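Local coordinates for protein inositol-1,4,5-trisphosphate 5-phosphatase 1 (Schizosaccharomyces pombe, PDB 1I9Z) that removes the 5-phosphate from soluble and lipid inositol phosphates through its catalytic 5-phosphatase domain, controlling phosphoinositide levels in membrane trafficking and signalling, at residues I27-Y32 and A311-N316; G101-R106 and C119-L124; K146-I151 and S186-R191. One frame throughout, in Å; residues are numbered along the deposited sequence.

Contact 1 of 3, residues I27-Y32 and A311-N316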
# COMPACT_ATOMS: atom_id res chain seq x y z
N ILE A 27 -8.25 4.51 5.28
CA ILE A 27 -7.82 3.48 4.35
C ILE A 27 -7.22 2.30 5.09
O ILE A 27 -6.37 2.47 5.97
CB ILE A 27 -6.77 4.02 3.37
CG1 ILE A 27 -7.37 5.19 2.57
CG2 ILE A 27 -6.31 2.86 2.44
CD1 ILE A 27 -6.33 5.94 1.66
N PHE A 28 -7.67 1.11 4.77
CA PHE A 28 -7.23 -0.13 5.45
C PHE A 28 -6.45 -0.93 4.42
O PHE A 28 -7.00 -1.25 3.35
CB PHE A 28 -8.45 -0.95 5.89
CG PHE A 28 -8.11 -2.12 6.80
CD1 PHE A 28 -8.23 -1.99 8.21
CD2 PHE A 28 -7.68 -3.37 6.27
CE1 PHE A 28 -7.95 -3.06 9.07
CE2 PHE A 28 -7.39 -4.47 7.13
CZ PHE A 28 -7.52 -4.29 8.57
N VAL A 29 -5.19 -1.22 4.71
CA VAL A 29 -4.33 -1.93 3.79
C VAL A 29 -3.99 -3.26 4.40
O VAL A 29 -3.54 -3.33 5.54
CB VAL A 29 -3.02 -1.14 3.47
CG1 VAL A 29 -2.06 -1.98 2.53
CG2 VAL A 29 -3.35 0.17 2.82
N ALA A 30 -4.25 -4.31 3.65
CA ALA A 30 -4.09 -5.67 4.10
C ALA A 30 -3.28 -6.51 3.13
O ALA A 30 -3.53 -6.48 1.93
CB ALA A 30 -5.54 -6.33 4.27
N SER A 31 -2.38 -7.33 3.68
CA SER A 31 -1.50 -8.18 2.91
C SER A 31 -1.44 -9.62 3.44
O SER A 31 -1.36 -9.85 4.69
CB SER A 31 -0.07 -7.57 2.88
OG SER A 31 0.66 -8.21 1.87
N TYR A 32 -1.44 -10.59 2.53
CA TYR A 32 -1.38 -11.99 2.92
C TYR A 32 -0.74 -12.91 1.90
O TYR A 32 -1.23 -13.00 0.77
CB TYR A 32 -2.81 -12.47 3.23
CG TYR A 32 -2.98 -13.73 4.08
CD1 TYR A 32 -1.90 -14.44 4.63
CD2 TYR A 32 -4.29 -14.17 4.41
CE1 TYR A 32 -2.14 -15.58 5.48
CE2 TYR A 32 -4.50 -15.25 5.23
CZ TYR A 32 -3.44 -15.96 5.75
OH TYR A 32 -3.67 -17.10 6.53
N ALA A 311 -2.27 -2.41 7.84
CA ALA A 311 -1.87 -1.10 8.31
C ALA A 311 -3.09 -0.22 8.06
O ALA A 311 -3.88 -0.49 7.12
CB ALA A 311 -0.64 -0.57 7.49
N THR A 312 -3.27 0.82 8.91
CA THR A 312 -4.38 1.75 8.69
C THR A 312 -3.83 3.17 8.51
O THR A 312 -2.76 3.54 9.06
CB THR A 312 -5.37 1.73 9.86
OG1 THR A 312 -4.67 1.95 11.09
CG2 THR A 312 -6.08 0.42 9.92
N TYR A 313 -4.55 3.97 7.74
CA TYR A 313 -4.16 5.36 7.47
C TYR A 313 -5.36 6.29 7.37
O TYR A 313 -6.50 5.85 7.14
CB TYR A 313 -3.48 5.49 6.11
CG TYR A 313 -2.27 4.61 5.92
CD1 TYR A 313 -2.37 3.33 5.34
CD2 TYR A 313 -1.03 5.03 6.36
CE1 TYR A 313 -1.24 2.49 5.21
CE2 TYR A 313 0.13 4.21 6.25
CZ TYR A 313 0.00 2.93 5.67
OH TYR A 313 1.08 2.12 5.54
N GLU A 314 -5.07 7.57 7.58
CA GLU A 314 -6.06 8.61 7.34
C GLU A 314 -5.42 9.34 6.20
O GLU A 314 -4.22 9.61 6.26
CB GLU A 314 -6.23 9.55 8.52
CG GLU A 314 -7.17 9.02 9.55
CD GLU A 314 -7.47 10.06 10.62
OE1 GLU A 314 -6.53 10.47 11.35
OE2 GLU A 314 -8.64 10.46 10.71
N ALA A 315 -6.19 9.67 5.17
CA ALA A 315 -5.63 10.34 4.02
C ALA A 315 -6.44 11.61 3.78
O ALA A 315 -7.66 11.53 3.60
CB ALA A 315 -5.71 9.43 2.78
N ASN A 316 -5.76 12.75 3.87
CA ASN A 316 -6.41 14.02 3.65
C ASN A 316 -6.58 14.20 2.17
O ASN A 316 -5.62 14.12 1.40
CB ASN A 316 -5.56 15.17 4.22
CG ASN A 316 -6.31 16.50 4.11
OD1 ASN A 316 -6.05 17.31 3.22
ND2 ASN A 316 -7.29 16.70 5.00
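Ile27, Phe28 and Val29 pair with Tyr313, Thr312 and Ala311 as neighbouring antiparallel strands of the mixed six-stranded sheet, one of the two sheets in this DNase I-like phosphatase domain. The backbone comes first. Ile27 with Tyr313 and Val29 with Ala311 are hydrogen-bonded pairs, and each closes a ring of two N-H...O=C bonds. Ile27 N reaches Tyr313 O at 2.9 Å, and Val29 N reaches Ala311 O at 2.8 Å in an almost straight bond (171° at the hydrogen). Between these two hydrogen-bonded pairs, Phe28 and Thr312 make the non-hydrogen-bonded pair, their CA atoms 4.7 Å apart. Ile27 O, which accepts the hydrogen bond from Tyr313 N, also lies 3.4 Å from Thr312 CA, a CA-H...O contact.

The apolar contacts fall on two faces. Ile27, Val29, Ala311 and Tyr313 turn toward the second sheet, where Ile285 touches Val29, Ala311 and Tyr313, and Val203 and Phe205 also meet Val29. On this face Ile27 CD1 reaches along the partner strand to Ala315 CB at 3.7 Å. Phe28 and Thr312 share the other face, where Tyr58 and Tyr310 meet the Phe28 ring. Thr312 CG2 lies anti to its own carbonyl carbon and meets Phe28 CD1 at 3.7 Å; OG1 of the same threonine is hydrogen-bonded to Ser295 N on the next strand. Back on the face toward the second sheet, the methyl Val29 CG2 comes in at the edge of the Tyr313 ring, near its plane, 3.9 Å from CE1.

Contact 2 of 3, residues G101-R106 and C119-L124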
# COMPACT_ATOMS: atom_id res chain seq x y z
N GLY A 101 -23.35 -1.04 0.85
CA GLY A 101 -22.17 -1.70 1.31
C GLY A 101 -20.96 -1.17 0.54
O GLY A 101 -20.77 0.04 0.30
N TYR A 102 -20.16 -2.15 0.18
CA TYR A 102 -18.91 -1.92 -0.49
C TYR A 102 -18.99 -2.51 -1.88
O TYR A 102 -19.69 -3.50 -2.08
CB TYR A 102 -17.81 -2.64 0.28
CG TYR A 102 -17.43 -1.95 1.56
CD1 TYR A 102 -18.19 -2.12 2.72
CD2 TYR A 102 -16.35 -1.04 1.60
CE1 TYR A 102 -17.89 -1.38 3.89
CE2 TYR A 102 -16.07 -0.29 2.74
CZ TYR A 102 -16.84 -0.47 3.88
OH TYR A 102 -16.63 0.33 4.99
N VAL A 103 -18.24 -1.91 -2.80
CA VAL A 103 -18.16 -2.42 -4.14
C VAL A 103 -16.67 -2.59 -4.46
O VAL A 103 -15.82 -1.88 -3.90
CB VAL A 103 -18.75 -1.45 -5.17
CG1 VAL A 103 -20.28 -1.32 -4.96
CG2 VAL A 103 -18.06 -0.12 -5.08
N GLN A 104 -16.38 -3.53 -5.37
CA GLN A 104 -14.99 -3.71 -5.81
C GLN A 104 -14.77 -2.73 -6.95
O GLN A 104 -15.46 -2.74 -8.00
CB GLN A 104 -14.76 -5.15 -6.31
CG GLN A 104 -13.43 -5.36 -7.08
CD GLN A 104 -13.29 -6.81 -7.46
OE1 GLN A 104 -13.61 -7.68 -6.65
NE2 GLN A 104 -12.84 -7.08 -8.70
N LEU A 105 -13.82 -1.86 -6.75
CA LEU A 105 -13.49 -0.88 -7.75
C LEU A 105 -12.77 -1.57 -8.90
O LEU A 105 -13.09 -1.40 -10.11
CB LEU A 105 -12.57 0.18 -7.12
CG LEU A 105 -12.23 1.42 -7.88
CD1 LEU A 105 -13.53 2.26 -8.03
CD2 LEU A 105 -11.13 2.23 -7.10
N ARG A 106 -11.74 -2.34 -8.54
CA ARG A 106 -10.92 -3.00 -9.55
C ARG A 106 -9.97 -4.01 -8.90
O ARG A 106 -9.68 -3.88 -7.69
CB ARG A 106 -10.02 -1.98 -10.31
CG ARG A 106 -9.46 -2.74 -11.59
CD ARG A 106 -8.10 -2.54 -12.40
NE ARG A 106 -8.25 -1.40 -13.22
CZ ARG A 106 -7.70 -0.97 -14.36
NH1 ARG A 106 -6.78 -1.49 -15.22
NH2 ARG A 106 -8.20 0.22 -14.65
N CYS A 119 -14.41 -0.03 -2.02
CA CYS A 119 -14.69 1.24 -1.32
C CYS A 119 -16.17 1.26 -0.99
O CYS A 119 -16.97 0.45 -1.54
CB CYS A 119 -14.34 2.46 -2.18
SG CYS A 119 -15.17 2.50 -3.80
N LYS A 120 -16.53 2.16 -0.08
CA LYS A 120 -17.94 2.31 0.26
C LYS A 120 -18.63 2.81 -1.03
O LYS A 120 -18.03 3.58 -1.80
CB LYS A 120 -18.09 3.36 1.33
CG LYS A 120 -17.65 2.91 2.70
CD LYS A 120 -17.62 4.16 3.63
CE LYS A 120 -17.42 3.79 5.11
NZ LYS A 120 -17.34 5.12 5.90
N GLU A 121 -19.86 2.40 -1.27
CA GLU A 121 -20.57 2.94 -2.46
C GLU A 121 -20.61 4.46 -2.45
O GLU A 121 -20.51 5.12 -3.49
CB GLU A 121 -22.02 2.40 -2.51
CG GLU A 121 -22.05 0.95 -2.89
CD GLU A 121 -23.43 0.46 -3.42
OE1 GLU A 121 -24.20 1.28 -3.96
OE2 GLU A 121 -23.70 -0.77 -3.33
N SER A 122 -20.72 5.04 -1.25
CA SER A 122 -20.76 6.50 -1.12
C SER A 122 -19.48 7.19 -1.57
O SER A 122 -19.49 8.38 -1.84
CB SER A 122 -21.08 6.88 0.33
OG SER A 122 -20.13 6.32 1.23
N CYS A 123 -18.37 6.47 -1.65
CA CYS A 123 -17.12 7.09 -2.10
C CYS A 123 -17.04 7.13 -3.61
O CYS A 123 -16.28 7.90 -4.20
CB CYS A 123 -15.88 6.28 -1.61
SG CYS A 123 -15.64 6.36 0.14
N LEU A 124 -17.80 6.26 -4.27
CA LEU A 124 -17.67 6.18 -5.72
C LEU A 124 -17.72 7.46 -6.56
O LEU A 124 -16.91 7.63 -7.47
CB LEU A 124 -18.69 5.19 -6.28
CG LEU A 124 -18.26 3.75 -6.41
CD1 LEU A 124 -19.41 3.02 -7.16
CD2 LEU A 124 -16.94 3.65 -7.19
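Val103 and Cys119 form a hydrogen-bonded pair in the beta hairpin made by strands 102-110 and 113-120, at the edge of the six-stranded sheet. Val103 N gives its hydrogen to Cys119 O at 3.0 Å, and Cys119 N returns a bond to Val103 O. Val103 has the most surface buried here, and both its methyls work: CG1 meets Glu121 CG at 3.5 Å, while CG2 reaches Leu124 CD1 at 4.0 Å and lies 4.1 Å from Cys119 SG. The sulfur sits over the same side of the hairpin as the valine, with chi1 of 56° placing it between the backbone N and the carbonyl carbon.

Tyr102 runs side by side with Lys120, both pointing the same way. Its ring lies along the extended lysine chain, CE2 3.6 Å from Lys120 CG, and the two polar ends go to a neighbouring loop: Tyr102 OH hydrogen-bonds to Ala55 O, and Lys120 NZ forms a salt bridge with Asp56. A serine in place of Tyr102 would probably uncover the lysine methylenes and leave Ala55 O without this partner. Past the pair, the chain turns into a 3-10 segment, and Glu121 N donates to Gly101 O at 3.0 Å.

Contact 3 of 3, residues K146-I151 and S186-R191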
# COMPACT_ATOMS: atom_id res chain seq x y z
N LYS A 146 7.50 -13.88 -9.73
CA LYS A 146 7.55 -12.68 -8.86
C LYS A 146 7.22 -11.40 -9.60
O LYS A 146 7.36 -11.31 -10.83
CB LYS A 146 8.92 -12.57 -8.19
CG LYS A 146 9.30 -13.86 -7.42
CD LYS A 146 8.31 -14.17 -6.27
CE LYS A 146 8.94 -15.21 -5.28
NZ LYS A 146 9.32 -16.49 -5.98
N GLY A 147 6.80 -10.40 -8.85
CA GLY A 147 6.44 -9.14 -9.49
C GLY A 147 5.52 -8.27 -8.71
O GLY A 147 5.32 -8.46 -7.49
N ALA A 148 4.92 -7.32 -9.40
CA ALA A 148 4.04 -6.36 -8.76
C ALA A 148 2.75 -6.11 -9.48
O ALA A 148 2.69 -6.23 -10.71
CB ALA A 148 4.77 -4.97 -8.62
N VAL A 149 1.71 -5.77 -8.70
CA VAL A 149 0.41 -5.38 -9.28
C VAL A 149 0.09 -4.02 -8.66
O VAL A 149 0.22 -3.84 -7.43
CB VAL A 149 -0.71 -6.38 -8.88
CG1 VAL A 149 -2.06 -5.92 -9.46
CG2 VAL A 149 -0.33 -7.77 -9.42
N ALA A 150 -0.31 -3.07 -9.50
CA ALA A 150 -0.62 -1.74 -9.03
C ALA A 150 -1.94 -1.14 -9.59
O ALA A 150 -2.33 -1.39 -10.76
CB ALA A 150 0.60 -0.77 -9.36
N ILE A 151 -2.66 -0.43 -8.71
CA ILE A 151 -3.86 0.29 -9.10
C ILE A 151 -3.76 1.71 -8.48
O ILE A 151 -3.42 1.87 -7.30
CB ILE A 151 -5.11 -0.43 -8.57
CG1 ILE A 151 -5.22 -1.81 -9.30
CG2 ILE A 151 -6.34 0.45 -8.84
CD1 ILE A 151 -6.21 -2.84 -8.54
N SER A 186 10.91 1.43 -11.82
CA SER A 186 11.11 1.99 -13.18
C SER A 186 10.13 1.38 -14.18
O SER A 186 9.73 2.02 -15.15
CB SER A 186 12.51 1.69 -13.71
OG SER A 186 13.51 2.06 -12.77
N GLY A 187 9.74 0.14 -13.95
CA GLY A 187 8.90 -0.52 -14.95
C GLY A 187 7.40 -0.39 -14.90
O GLY A 187 6.72 -0.60 -15.92
N LEU A 188 6.85 -0.10 -13.73
CA LEU A 188 5.40 0.01 -13.62
C LEU A 188 4.96 1.32 -14.29
O LEU A 188 5.44 2.41 -13.94
CB LEU A 188 5.04 0.02 -12.14
CG LEU A 188 4.11 -0.85 -11.30
CD1 LEU A 188 3.80 -2.26 -11.88
CD2 LEU A 188 4.70 -0.86 -9.90
N ARG A 189 4.08 1.22 -15.27
CA ARG A 189 3.61 2.43 -15.95
C ARG A 189 2.14 2.27 -16.20
O ARG A 189 1.74 1.22 -16.69
CB ARG A 189 4.31 2.56 -17.28
CG ARG A 189 5.74 3.02 -17.11
CD ARG A 189 5.74 4.53 -17.00
NE ARG A 189 7.11 5.03 -17.01
CZ ARG A 189 7.94 4.89 -15.99
NH1 ARG A 189 7.53 4.29 -14.88
NH2 ARG A 189 9.19 5.31 -16.08
N PHE A 190 1.36 3.28 -15.86
CA PHE A 190 -0.09 3.18 -16.10
C PHE A 190 -0.39 3.79 -17.47
O PHE A 190 0.47 3.72 -18.33
CB PHE A 190 -0.85 3.90 -15.02
CG PHE A 190 -0.60 3.37 -13.63
CD1 PHE A 190 0.32 3.99 -12.81
CD2 PHE A 190 -1.34 2.32 -13.11
CE1 PHE A 190 0.51 3.60 -11.46
CE2 PHE A 190 -1.16 1.91 -11.78
CZ PHE A 190 -0.22 2.58 -10.96
N ARG A 191 -1.54 4.38 -17.70
CA ARG A 191 -1.79 4.98 -19.04
C ARG A 191 -0.89 6.17 -19.36
O ARG A 191 -0.51 6.97 -18.46
CB ARG A 191 -3.24 5.44 -19.14
CG ARG A 191 -4.18 4.28 -18.82
CD ARG A 191 -5.66 4.60 -19.09
NE ARG A 191 -5.97 4.85 -20.51
CZ ARG A 191 -7.07 5.48 -20.94
NH1 ARG A 191 -7.96 5.93 -20.08
NH2 ARG A 191 -7.29 5.64 -22.25
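With chi1 at -60°, Phe190 carries its CG anti to the carbonyl carbon, and the ring swings in against Ala150 of strand 147-155. Leu188 adopts a less usual shape: its chi1 of -125° lies far from any staggered position, yet it sets the branch point CG 4.0 Å from Ala150 CB. Ala150 CB is touched by two side chains, since Phe190 CZ also meets it, at 3.8 Å. The ring's next atom, Phe190 CE2, lies 3.6 Å from Ala150 O, which sits at the ring edge, near its plane, so that the carbonyl faces the C-H rim and not the pi cloud. Phe190 CE2 also comes to 4.1 Å from Ile151 CA. Further back along the strand Leu188 CD2 approaches Ala148 CB at a looser 4.3 Å. Small alanines at both inward-facing positions probably let the leucine and phenylalanine come down close to the strand.

The contact is wholly packing, and the backbone of strand 147-155 hydrogen-bonds to its sheet neighbours: Ala148 with Lys135, Ala150 with Thr133, Val149 with Thr164. Segment 186-191 is where helix 174-187 ends, Leu188 being the first residue to leave helical angles. As the chain runs on over the five-stranded sheet, Leu188 and Phe190 both also touch strand 127-136, Phe190 reaches Cys161 on strand 158-166, and on the far face of the sheet Val149 and Ile151 pack against strand 113-120.

In the fold
Contacts 1 and 2 belong to the same six-stranded sheet, contact 1 among its inner strands and contact 2 in the hairpin at its edge; their centres lie about 15 Å apart. Contact 3 is on the five-stranded sheet, covered there by the chain leaving a helix. Contacts 1 and 3 are buried, whereas contact 2 is only partly so, and its lysine and glutamate bring charge that the touching residues of the other two lack. Backbone bonds knit contacts 1 and 2; contact 3 has packing without any hydrogen bond between its segments, mostly of apolar side chains. Contacts 2 and 3 meet where the sheets face each other, Arg106 O packing on Ile151 CD1 at 3.7 Å.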